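Local coordinates for protein putative citrate lyase, alfa subunit (Streptococcus mutans, PDB 2HJ0) that belongs to the citrate lyase alpha-subunit (CitF) family and folds into alpha/beta units, each built round a mixed, largely parallel sheet, at residues H53-K58 against Q202-T207; Y78-V83 against I95-S100; I144-S147 against R153-A156; I160-A165 against M194-Y199. All blocks are in the same frame, centred on the assembly; numbering follows the deposited sequence.

Contact 1 of 4, residues H53-K58 against Q202-T207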
loop_
_atom_site.group_PDB
_atom_site.type_symbol
_atom_site.label_atom_id
_atom_site.label_comp_id
_atom_site.label_asym_id
_atom_site.label_seq_id
_atom_site.Cartn_x
_atom_site.Cartn_y
_atom_site.Cartn_z
ATOM N N HIS A 53 -11.612 -23.103 -11.600
ATOM C CA HIS A 53 -11.172 -23.641 -12.888
ATOM C C HIS A 53 -10.867 -22.515 -13.879
ATOM O O HIS A 53 -9.741 -22.406 -14.364
ATOM C CB HIS A 53 -12.237 -24.584 -13.482
ATOM C CG HIS A 53 -11.764 -25.352 -14.682
ATOM N ND1 HIS A 53 -11.316 -26.653 -14.604
ATOM C CD2 HIS A 53 -11.599 -24.977 -15.975
ATOM C CE1 HIS A 53 -10.890 -27.043 -15.793
ATOM N NE2 HIS A 53 -11.051 -26.045 -16.642
ATOM N N GLU A 54 -11.870 -21.683 -14.176
ATOM C CA GLU A 54 -11.703 -20.570 -15.113
ATOM C C GLU A 54 -10.595 -19.624 -14.652
ATOM O O GLU A 54 -9.926 -18.979 -15.460
ATOM C CB GLU A 54 -13.011 -19.792 -15.257
ATOM C CG GLU A 54 -13.001 -18.740 -16.352
ATOM C CD GLU A 54 -14.282 -17.912 -16.387
ATOM O OE1 GLU A 54 -14.429 -17.084 -17.312
ATOM O OE2 GLU A 54 -15.146 -18.078 -15.493
ATOM N N ALA A 55 -10.402 -19.538 -13.347
ATOM C CA ALA A 55 -9.365 -18.677 -12.830
ATOM C C ALA A 55 -8.025 -19.213 -13.301
ATOM O O ALA A 55 -7.204 -18.467 -13.825
ATOM C CB ALA A 55 -9.413 -18.649 -11.304
ATOM N N ILE A 56 -7.806 -20.513 -13.109
ATOM C CA ILE A 56 -6.547 -21.155 -13.503
ATOM C C ILE A 56 -6.360 -20.999 -15.001
ATOM O O ILE A 56 -5.256 -20.774 -15.500
ATOM C CB ILE A 56 -6.556 -22.660 -13.145
ATOM C CG1 ILE A 56 -6.827 -22.826 -11.647
ATOM C CG2 ILE A 56 -5.222 -23.289 -13.507
ATOM C CD1 ILE A 56 -7.057 -24.242 -11.194
ATOM N N GLU A 57 -7.477 -21.097 -15.704
ATOM C CA GLU A 57 -7.494 -20.994 -17.144
ATOM C C GLU A 57 -7.126 -19.588 -17.604
ATOM O O GLU A 57 -6.069 -19.369 -18.201
ATOM C CB GLU A 57 -8.883 -21.363 -17.649
ATOM C CG GLU A 57 -8.974 -21.574 -19.137
ATOM C CD GLU A 57 -10.408 -21.539 -19.617
ATOM O OE1 GLU A 57 -10.961 -20.418 -19.787
ATOM O OE2 GLU A 57 -10.986 -22.635 -19.798
ATOM N N LYS A 58 -7.988 -18.626 -17.317
ATOM C CA LYS A 58 -7.720 -17.263 -17.741
ATOM C C LYS A 58 -6.442 -16.673 -17.169
ATOM O O LYS A 58 -6.047 -15.570 -17.537
ATOM C CB LYS A 58 -8.908 -16.354 -17.404
ATOM C CG LYS A 58 -10.143 -16.638 -18.261
ATOM C CD LYS A 58 -11.160 -15.499 -18.218
ATOM C CE LYS A 58 -10.529 -14.162 -18.677
ATOM N NZ LYS A 58 -11.457 -12.980 -18.613
ATOM N N GLN A 202 0.207 -12.138 -11.334
ATOM C CA GLN A 202 -1.229 -12.231 -11.399
ATOM C C GLN A 202 -1.769 -12.650 -10.033
ATOM O O GLN A 202 -1.233 -13.558 -9.379
ATOM C CB GLN A 202 -1.648 -13.221 -12.479
ATOM C CG GLN A 202 -1.804 -12.565 -13.814
ATOM C CD GLN A 202 -2.502 -13.441 -14.787
ATOM O OE1 GLN A 202 -1.994 -14.489 -15.165
ATOM N NE2 GLN A 202 -3.687 -13.027 -15.207
ATOM N N VAL A 203 -2.825 -11.961 -9.607
ATOM C CA VAL A 203 -3.462 -12.221 -8.324
ATOM C C VAL A 203 -4.919 -12.623 -8.505
ATOM O O VAL A 203 -5.688 -11.935 -9.177
ATOM C CB VAL A 203 -3.385 -10.956 -7.405
ATOM C CG1 VAL A 203 -4.286 -11.113 -6.184
ATOM C CG2 VAL A 203 -1.937 -10.720 -6.967
ATOM N N VAL A 204 -5.284 -13.751 -7.908
ATOM C CA VAL A 204 -6.650 -14.263 -7.960
ATOM C C VAL A 204 -7.160 -14.329 -6.524
ATOM O O VAL A 204 -6.675 -15.153 -5.753
ATOM C CB VAL A 204 -6.691 -15.695 -8.537
ATOM C CG1 VAL A 204 -8.075 -16.295 -8.347
ATOM C CG2 VAL A 204 -6.345 -15.676 -9.993
ATOM N N ILE A 205 -8.100 -13.470 -6.138
ATOM C CA ILE A 205 -8.599 -13.569 -4.771
ATOM C C ILE A 205 -9.878 -14.412 -4.807
ATOM O O ILE A 205 -10.728 -14.229 -5.685
ATOM C CB ILE A 205 -8.885 -12.158 -4.086
ATOM C CG1 ILE A 205 -10.198 -11.578 -4.579
ATOM C CG2 ILE A 205 -7.752 -11.169 -4.322
ATOM C CD1 ILE A 205 -11.295 -11.856 -3.626
ATOM N N VAL A 206 -9.987 -15.360 -3.877
ATOM C CA VAL A 206 -11.140 -16.260 -3.779
ATOM C C VAL A 206 -11.933 -15.842 -2.548
ATOM O O VAL A 206 -11.482 -16.020 -1.406
ATOM C CB VAL A 206 -10.683 -17.731 -3.596
ATOM C CG1 VAL A 206 -11.876 -18.682 -3.718
ATOM C CG2 VAL A 206 -9.606 -18.052 -4.598
ATOM N N THR A 207 -13.110 -15.277 -2.773
ATOM C CA THR A 207 -13.900 -14.828 -1.649
ATOM C C THR A 207 -15.052 -15.734 -1.329
ATOM O O THR A 207 -15.532 -16.518 -2.157
ATOM C CB THR A 207 -14.460 -13.409 -1.850
ATOM O OG1 THR A 207 -14.985 -12.918 -0.605
ATOM C CG2 THR A 207 -15.550 -13.420 -2.893
#
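A55 and V204 mark the closest approach of helix 52-58 to strand 202-207, with their CA atoms 7.1 Å apart. The helix keeps its i to i+4 backbone bonds here, E57 N to H53 O at 2.9 Å and K58 N to E54 O at 2.7 Å, while the strand runs past it, extended throughout. No hydrogen bond joins the two segments, and the meeting is made by small apolar groups. A55 CB and V204 CG1 lie 4.0 Å apart, both CB atoms being directed at the opposing segment. CG1 of V204 is anti to its own backbone N (chi1 170°), and the other methyl, CG2, stays farther from A55 CB, at 4.5 Å. The methyl of A55 therefore meets the forked end of V204, and since alanine carries nothing beyond CB, the helix comes close to the strand at this point. The layering is consistent with a Rossmann-like alpha/beta unit. Helix 52-58 lies on the crossover that leaves strand 48-49, at one edge of the sheet, and reaches strand 66-69, passing strand 202-207 on the way. Strand 202-207 is held in that sheet on both flanks, Q202 and V204 bonding through the backbone to A165 and V203 to Y227. The extended chain of Q202 points toward the helix near K58. Both residues also touch Y227, whereas the side chain of K58 leads away from the strand. On another side of the helix, I56 packs on E86 and I87 of helix 79-89, and H53 ND1 bonds to E86 OE1.

Contact 2 of 4, residues Y78-V83 against I95-S100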
loop_
_atom_site.group_PDB
_atom_site.type_symbol
_atom_site.label_atom_id
_atom_site.label_comp_id
_atom_site.label_asym_id
_atom_site.label_seq_id
_atom_site.Cartn_x
_atom_site.Cartn_y
_atom_site.Cartn_z
ATOM N N TYR A 78 -9.364 -23.576 3.096
ATOM C CA TYR A 78 -9.962 -24.370 2.034
ATOM C C TYR A 78 -9.366 -24.008 0.678
ATOM O O TYR A 78 -9.372 -24.823 -0.235
ATOM C CB TYR A 78 -11.465 -24.137 1.972
ATOM C CG TYR A 78 -12.279 -24.783 3.069
ATOM C CD1 TYR A 78 -13.633 -24.491 3.199
ATOM C CD2 TYR A 78 -11.712 -25.682 3.971
ATOM C CE1 TYR A 78 -14.410 -25.065 4.194
ATOM C CE2 TYR A 78 -12.491 -26.271 4.981
ATOM C CZ TYR A 78 -13.847 -25.948 5.082
ATOM O OH TYR A 78 -14.642 -26.477 6.077
ATOM N N VAL A 79 -8.861 -22.780 0.557
ATOM C CA VAL A 79 -8.284 -22.275 -0.685
ATOM C C VAL A 79 -7.133 -23.100 -1.234
ATOM O O VAL A 79 -7.147 -23.440 -2.404
ATOM C CB VAL A 79 -7.818 -20.819 -0.512
ATOM C CG1 VAL A 79 -7.259 -20.279 -1.814
ATOM C CG2 VAL A 79 -8.975 -19.968 -0.034
HETATM N N MSE A 80 -6.146 -23.423 -0.405
HETATM C CA MSE A 80 -4.995 -24.218 -0.847
HETATM C C MSE A 80 -5.423 -25.519 -1.526
HETATM O O MSE A 80 -5.161 -25.712 -2.709
HETATM C CB MSE A 80 -4.085 -24.556 0.342
HETATM C CG MSE A 80 -2.730 -23.822 0.387
HETATM SE SE MSE A 80 -1.142 -24.798 -0.291
HETATM C CE MSE A 80 -0.514 -25.632 1.365
ATOM N N ASN A 81 -6.080 -26.401 -0.773
ATOM C CA ASN A 81 -6.519 -27.695 -1.295
ATOM C C ASN A 81 -7.429 -27.534 -2.488
ATOM O O ASN A 81 -7.467 -28.377 -3.383
ATOM C CB ASN A 81 -7.265 -28.508 -0.232
ATOM C CG ASN A 81 -6.431 -28.768 1.002
ATOM O OD1 ASN A 81 -5.209 -28.904 0.932
ATOM N ND2 ASN A 81 -7.092 -28.860 2.141
HETATM N N MSE A 82 -8.172 -26.444 -2.487
HETATM C CA MSE A 82 -9.099 -26.152 -3.563
HETATM C C MSE A 82 -8.361 -25.911 -4.887
HETATM O O MSE A 82 -8.542 -26.658 -5.848
HETATM C CB MSE A 82 -9.912 -24.922 -3.181
HETATM C CG MSE A 82 -11.260 -24.809 -3.846
HETATM SE SE MSE A 82 -12.155 -23.266 -3.134
HETATM C CE MSE A 82 -12.572 -23.925 -1.381
ATOM N N VAL A 83 -7.529 -24.871 -4.927
ATOM C CA VAL A 83 -6.787 -24.537 -6.134
ATOM C C VAL A 83 -5.936 -25.701 -6.629
ATOM O O VAL A 83 -6.104 -26.168 -7.758
ATOM C CB VAL A 83 -5.877 -23.314 -5.903
ATOM C CG1 VAL A 83 -5.067 -23.006 -7.152
ATOM C CG2 VAL A 83 -6.717 -22.123 -5.521
ATOM N N ILE A 95 4.630 -27.757 -10.616
ATOM C CA ILE A 95 4.288 -26.451 -10.069
ATOM C C ILE A 95 5.101 -26.170 -8.829
ATOM O O ILE A 95 5.341 -27.058 -8.014
ATOM C CB ILE A 95 2.785 -26.349 -9.710
ATOM C CG1 ILE A 95 1.957 -26.325 -10.996
ATOM C CG2 ILE A 95 2.512 -25.085 -8.892
ATOM C CD1 ILE A 95 2.366 -25.224 -11.941
ATOM N N SER A 96 5.540 -24.923 -8.702
ATOM C CA SER A 96 6.332 -24.509 -7.552
ATOM C C SER A 96 5.404 -23.814 -6.554
ATOM O O SER A 96 4.798 -22.794 -6.860
ATOM C CB SER A 96 7.437 -23.567 -8.015
ATOM O OG SER A 96 8.453 -23.523 -7.049
ATOM N N ILE A 97 5.308 -24.373 -5.360
ATOM C CA ILE A 97 4.419 -23.842 -4.341
ATOM C C ILE A 97 5.136 -22.869 -3.374
ATOM O O ILE A 97 6.244 -23.139 -2.889
ATOM C CB ILE A 97 3.782 -25.055 -3.585
ATOM C CG1 ILE A 97 2.410 -24.725 -3.029
ATOM C CG2 ILE A 97 4.662 -25.470 -2.404
ATOM C CD1 ILE A 97 1.858 -25.878 -2.216
ATOM N N ALA A 98 4.517 -21.721 -3.116
ATOM C CA ALA A 98 5.111 -20.740 -2.216
ATOM C C ALA A 98 4.114 -20.195 -1.187
ATOM O O ALA A 98 3.854 -18.991 -1.127
ATOM C CB ALA A 98 5.729 -19.595 -3.017
ATOM N N PRO A 99 3.525 -21.086 -0.369
ATOM C CA PRO A 99 2.560 -20.664 0.656
ATOM C C PRO A 99 3.273 -19.995 1.835
ATOM O O PRO A 99 4.389 -20.378 2.183
ATOM C CB PRO A 99 1.901 -21.979 1.066
ATOM C CG PRO A 99 3.035 -22.958 0.938
ATOM C CD PRO A 99 3.680 -22.555 -0.371
ATOM N N SER A 100 2.643 -18.990 2.439
ATOM C CA SER A 100 3.239 -18.326 3.594
ATOM C C SER A 100 3.509 -19.364 4.693
ATOM O O SER A 100 4.445 -19.202 5.471
ATOM C CB SER A 100 2.331 -17.212 4.102
ATOM O OG SER A 100 1.038 -17.686 4.402
#
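M80, a selenomethionine near the start of helix 79-89, meets 95-100 with the end of its side chain, SE coming nearest, inside the beta-alpha-beta unit formed by strand 66-69, helix 79-89 and strand 95-99. The SE atom of M80 sits 3.7 Å from CD1 of I97 and 4.4 Å from CB of P99, so it touches the end of one side chain and the flank of a proline ring. The M80 and I97 side chains cross at about a right angle, and the approach is wholly apolar. The M80 chain bends at both chi2 (-98°) and chi3 (-91°), which folds it over instead of letting it run straight out from the helix. I97 does the reverse: CG1 is anti to the backbone N and CD1 continues that line (chi2 -176°), putting the methyl at the far end of an extended arm. Of 95-100, P99 comes nearest in the backbone, with P99 CA 8.5 Å from M80 CA. All three side chains are buried. Beyond them M80 also touches F69 of strand 66-69, I102 and H106, while I97 rests on V118 and I121 of the neighbouring strand 118-123. Backbone bonds of S96 to M65 and I67, and of I95 to V117 and T119, fix strand 95-99 between its neighbours. The first turn of the helix is placed by D77, with Y78 at the N-cap position: OD2 of D77 accepts from M80 N, and OD1 weakly from V79 N. At the next residue after P99, S100 OG is hydrogen-bonded to H71 ND1.

Contact 3 of 4, residues I144-S147 against R153-A156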
loop_
_atom_site.group_PDB
_atom_site.type_symbol
_atom_site.label_atom_id
_atom_site.label_comp_id
_atom_site.label_asym_id
_atom_site.label_seq_id
_atom_site.Cartn_x
_atom_site.Cartn_y
_atom_site.Cartn_z
ATOM N N ILE A 144 12.274 -25.472 0.811
ATOM C CA ILE A 144 13.033 -24.293 1.246
ATOM C C ILE A 144 12.288 -23.587 2.378
ATOM O O ILE A 144 11.216 -23.020 2.174
ATOM C CB ILE A 144 13.222 -23.264 0.108
ATOM C CG1 ILE A 144 14.009 -23.886 -1.049
ATOM C CG2 ILE A 144 13.958 -22.032 0.640
ATOM C CD1 ILE A 144 15.396 -24.339 -0.672
ATOM N N ILE A 145 12.836 -23.612 3.578
ATOM C CA ILE A 145 12.144 -22.942 4.658
ATOM C C ILE A 145 12.721 -21.567 4.883
ATOM O O ILE A 145 13.936 -21.392 4.950
ATOM C CB ILE A 145 12.222 -23.746 5.948
ATOM C CG1 ILE A 145 11.225 -24.896 5.874
ATOM C CG2 ILE A 145 11.915 -22.861 7.138
ATOM C CD1 ILE A 145 11.471 -25.916 6.887
ATOM N N ARG A 146 11.835 -20.587 4.981
ATOM C CA ARG A 146 12.235 -19.209 5.211
ATOM C C ARG A 146 11.386 -18.633 6.348
ATOM O O ARG A 146 10.252 -19.053 6.540
ATOM C CB ARG A 146 11.991 -18.375 3.957
ATOM C CG ARG A 146 12.668 -18.853 2.693
ATOM C CD ARG A 146 12.564 -17.745 1.639
ATOM N NE ARG A 146 13.540 -17.898 0.575
ATOM C CZ ARG A 146 13.361 -18.653 -0.502
ATOM N NH1 ARG A 146 14.322 -18.740 -1.402
ATOM N NH2 ARG A 146 12.220 -19.298 -0.700
ATOM N N SER A 147 11.932 -17.670 7.087
ATOM C CA SER A 147 11.205 -17.016 8.166
ATOM C C SER A 147 10.188 -16.080 7.507
ATOM O O SER A 147 10.269 -15.832 6.297
ATOM C CB SER A 147 12.165 -16.200 9.041
ATOM O OG SER A 147 12.712 -15.093 8.334
ATOM N N ARG A 153 11.630 -10.920 2.297
ATOM C CA ARG A 153 12.885 -10.485 1.697
ATOM C C ARG A 153 13.058 -11.109 0.313
ATOM O O ARG A 153 13.320 -10.402 -0.659
ATOM C CB ARG A 153 14.082 -10.873 2.559
ATOM C CG ARG A 153 15.420 -10.395 1.983
ATOM C CD ARG A 153 16.495 -11.481 2.059
ATOM N NE ARG A 153 16.229 -12.590 1.143
ATOM C CZ ARG A 153 16.140 -13.864 1.516
ATOM N NH1 ARG A 153 16.293 -14.191 2.788
ATOM N NH2 ARG A 153 15.905 -14.814 0.621
ATOM N N ALA A 154 12.907 -12.430 0.225
ATOM C CA ALA A 154 13.056 -13.125 -1.060
ATOM C C ALA A 154 12.146 -12.571 -2.147
ATOM O O ALA A 154 12.607 -12.283 -3.253
ATOM C CB ALA A 154 12.805 -14.608 -0.902
ATOM N N ILE A 155 10.863 -12.419 -1.843
ATOM C CA ILE A 155 9.931 -11.914 -2.827
ATOM C C ILE A 155 10.309 -10.511 -3.282
ATOM O O ILE A 155 10.248 -10.205 -4.465
ATOM C CB ILE A 155 8.493 -11.943 -2.279
ATOM C CG1 ILE A 155 8.121 -13.391 -1.954
ATOM C CG2 ILE A 155 7.518 -11.339 -3.292
ATOM C CD1 ILE A 155 6.730 -13.590 -1.414
ATOM N N ALA A 156 10.743 -9.668 -2.362
ATOM C CA ALA A 156 11.106 -8.309 -2.730
ATOM C C ALA A 156 12.431 -8.215 -3.481
ATOM O O ALA A 156 12.602 -7.348 -4.330
ATOM C CB ALA A 156 11.148 -7.442 -1.486
#
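R146, following I145 of strand 143-145, faces A154 of helix 148-157 with 8.8 Å between their CA atoms, the chain passing on into that helix. The R146 side chain runs extended from CG to NE and brings its guanidinium alongside the helix. There A154 CB lies over one face of the group, 3.7 Å from R146 NE, with CD of R146 4.0 Å from the same methyl. The opposite face is met from within the first segment by I144 CG2, 3.5 Å above the plane and offset toward the rim, so the flat cation is sandwiched between two methyl groups. R153, one residue before A154, reaches the same region by another path: its CG is anti to the backbone N (chi1 -178°), and the chain then bends at chi2 and chi3. R153 NH2 ends 3.9 Å from R146 NE, the two side chains crossing at about a right angle and their guanidinium planes 68° apart. E498 of the adjacent strand 493-498 binds both arginines, OE1 in a salt bridge to R146 NE and OE2 in one to R153 NH1. R153 NH1 also bonds to R500 O. At the helix start S147 is the N-cap, its OG accepting from G150 N. The contact thus ties the crossover leaving strand 143-145 to strand 493-498 in this Rossmann-like sheet. With one carboxylate gripped by both arginines, the closeness of the two cations is probably well compensated, and E498 would be expected to stay ionised.

Contact 4 of 4, residues I160-A165 against M194-Y199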
loop_
_atom_site.group_PDB
_atom_site.type_symbol
_atom_site.label_atom_id
_atom_site.label_comp_id
_atom_site.label_asym_id
_atom_site.label_seq_id
_atom_site.Cartn_x
_atom_site.Cartn_y
_atom_site.Cartn_z
ATOM N N ILE A 160 13.035 -14.806 -6.078
ATOM C CA ILE A 160 11.885 -15.702 -6.124
ATOM C C ILE A 160 10.790 -14.836 -6.759
ATOM O O ILE A 160 10.713 -13.643 -6.476
ATOM C CB ILE A 160 11.463 -16.132 -4.720
ATOM C CG1 ILE A 160 10.174 -16.947 -4.773
ATOM C CG2 ILE A 160 11.251 -14.914 -3.871
ATOM C CD1 ILE A 160 9.573 -17.205 -3.417
ATOM N N HIS A 161 9.945 -15.414 -7.613
ATOM C CA HIS A 161 8.910 -14.617 -8.274
ATOM C C HIS A 161 7.597 -15.375 -8.442
ATOM O O HIS A 161 7.550 -16.437 -9.069
ATOM C CB HIS A 161 9.439 -14.157 -9.631
ATOM C CG HIS A 161 8.805 -12.904 -10.140
ATOM N ND1 HIS A 161 7.637 -12.902 -10.868
ATOM C CD2 HIS A 161 9.177 -11.606 -10.019
ATOM C CE1 HIS A 161 7.314 -11.657 -11.173
ATOM N NE2 HIS A 161 8.233 -10.852 -10.670
ATOM N N ILE A 162 6.523 -14.811 -7.903
ATOM C CA ILE A 162 5.229 -15.462 -7.973
ATOM C C ILE A 162 4.494 -15.212 -9.274
ATOM O O ILE A 162 4.254 -14.069 -9.653
ATOM C CB ILE A 162 4.337 -15.017 -6.805
ATOM C CG1 ILE A 162 5.083 -15.213 -5.486
ATOM C CG2 ILE A 162 3.050 -15.833 -6.785
ATOM C CD1 ILE A 162 4.355 -14.627 -4.280
ATOM N N ASP A 163 4.135 -16.288 -9.963
ATOM C CA ASP A 163 3.411 -16.154 -11.222
ATOM C C ASP A 163 1.952 -15.853 -10.943
ATOM O O ASP A 163 1.377 -14.914 -11.491
ATOM C CB ASP A 163 3.512 -17.434 -12.047
ATOM C CG ASP A 163 4.873 -17.616 -12.662
ATOM O OD1 ASP A 163 5.260 -16.764 -13.500
ATOM O OD2 ASP A 163 5.560 -18.605 -12.305
ATOM N N VAL A 164 1.346 -16.661 -10.088
ATOM C CA VAL A 164 -0.047 -16.462 -9.756
ATOM C C VAL A 164 -0.245 -16.662 -8.273
ATOM O O VAL A 164 0.180 -17.670 -7.704
ATOM C CB VAL A 164 -0.957 -17.458 -10.488
ATOM C CG1 VAL A 164 -2.414 -17.182 -10.144
ATOM C CG2 VAL A 164 -0.739 -17.360 -11.971
ATOM N N ALA A 165 -0.898 -15.698 -7.642
ATOM C CA ALA A 165 -1.170 -15.802 -6.221
ATOM C C ALA A 165 -2.656 -16.025 -6.021
ATOM O O ALA A 165 -3.479 -15.207 -6.437
ATOM C CB ALA A 165 -0.730 -14.551 -5.506
HETATM N N MSE A 194 -0.961 -9.756 1.880
HETATM C CA MSE A 194 -0.750 -8.421 1.322
HETATM C C MSE A 194 0.532 -8.274 0.529
HETATM O O MSE A 194 0.589 -7.504 -0.427
HETATM C CB MSE A 194 -0.789 -7.358 2.425
HETATM C CG MSE A 194 -2.195 -6.992 2.868
HETATM SE SE MSE A 194 -2.261 -6.090 4.584
HETATM C CE MSE A 194 -2.449 -4.257 3.990
ATOM N N ILE A 195 1.565 -9.004 0.919
ATOM C CA ILE A 195 2.814 -8.904 0.197
ATOM C C ILE A 195 2.705 -9.667 -1.116
ATOM O O ILE A 195 3.238 -9.239 -2.124
ATOM C CB ILE A 195 3.966 -9.435 1.035
ATOM C CG1 ILE A 195 5.247 -9.412 0.219
ATOM C CG2 ILE A 195 3.663 -10.830 1.512
ATOM C CD1 ILE A 195 6.441 -9.821 1.024
ATOM N N ASP A 196 1.996 -10.788 -1.107
ATOM C CA ASP A 196 1.811 -11.557 -2.317
ATOM C C ASP A 196 1.144 -10.722 -3.380
ATOM O O ASP A 196 1.627 -10.624 -4.493
ATOM C CB ASP A 196 0.930 -12.767 -2.053
ATOM C CG ASP A 196 1.653 -13.857 -1.306
ATOM O OD1 ASP A 196 2.287 -13.545 -0.278
ATOM O OD2 ASP A 196 1.588 -15.022 -1.746
ATOM N N ALA A 197 0.021 -10.112 -3.040
ATOM C CA ALA A 197 -0.718 -9.326 -4.014
ATOM C C ALA A 197 0.044 -8.122 -4.500
ATOM O O ALA A 197 -0.314 -7.517 -5.506
ATOM C CB ALA A 197 -2.042 -8.889 -3.425
ATOM N N LYS A 198 1.097 -7.771 -3.785
ATOM C CA LYS A 198 1.893 -6.612 -4.145
ATOM C C LYS A 198 3.030 -6.943 -5.117
ATOM O O LYS A 198 3.387 -6.127 -5.958
ATOM C CB LYS A 198 2.430 -5.995 -2.858
ATOM C CG LYS A 198 3.285 -4.767 -3.010
ATOM C CD LYS A 198 3.559 -4.156 -1.624
ATOM C CE LYS A 198 2.233 -3.832 -0.883
ATOM N NZ LYS A 198 2.387 -3.269 0.502
ATOM N N TYR A 199 3.576 -8.148 -5.024
ATOM C CA TYR A 199 4.672 -8.526 -5.898
ATOM C C TYR A 199 4.374 -9.590 -6.951
ATOM O O TYR A 199 5.145 -9.767 -7.886
ATOM C CB TYR A 199 5.846 -8.978 -5.046
ATOM C CG TYR A 199 6.449 -7.861 -4.262
ATOM C CD1 TYR A 199 7.291 -6.925 -4.873
ATOM C CD2 TYR A 199 6.169 -7.719 -2.907
ATOM C CE1 TYR A 199 7.843 -5.865 -4.138
ATOM C CE2 TYR A 199 6.705 -6.675 -2.163
ATOM C CZ TYR A 199 7.541 -5.749 -2.778
ATOM O OH TYR A 199 8.071 -4.715 -2.042
HETATM O O HOH W 1 6.214 -12.211 -7.173
#
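The H161 ring meets the backbone O of Y199 obliquely, H161 NE2 lying 4.3 Å from Y199 O. A water sits over the centre of one face of this imidazole, 3.9 Å above its plane, while NE2 of H161 bonds elsewhere, to S35 O. The Y199 ring is turned away from 160-165; it carries K198 CG over one face, offset toward the rim, and its OH bonds to E33 OE2. The segments lie at the start of strand 164-169 and on helix 191-199, which leads on to the neighbouring parallel strand 202-207 in a beta-alpha-beta crossover, and no direct hydrogen bond joins them. Closer to the sheet, I162 and D196 cross at about a right angle, with CD1 of I162 3.8 Å from OD2 of D196. The aspartate is buried but well supplied: OD1 forms a salt bridge to R151, which probably balances its charge, while S68 OG satisfies OD2. Its methylene also rests on the strand, CB of D196 being 4.2 Å from CB of A165. The water completes the join, accepting from I162 N at 2.7 Å and donating a weak bond to Y199 O at 2.8 Å.

Overall arrangement
From the N terminus, contact 1 opens first, at helix 52-58, and closes last, at strand 202-207, so the other three are nested inside its loop. These follow one another in series without crossing: contact 2 closes a short loop, contact 3 a short span made of the first turns of helix 148-157, and contact 4 the longer loop between 160-165 and 194-199. All four reach the same parallel-rich sheet. Contact 1 joins contact 4 by probable backbone hydrogen bonds between A165 and Q202 and V204, and meets contact 2 where V206 packs on V79. Contacts 3 and 4 share an interface through I155, whereas contacts 2 and 3 do not touch.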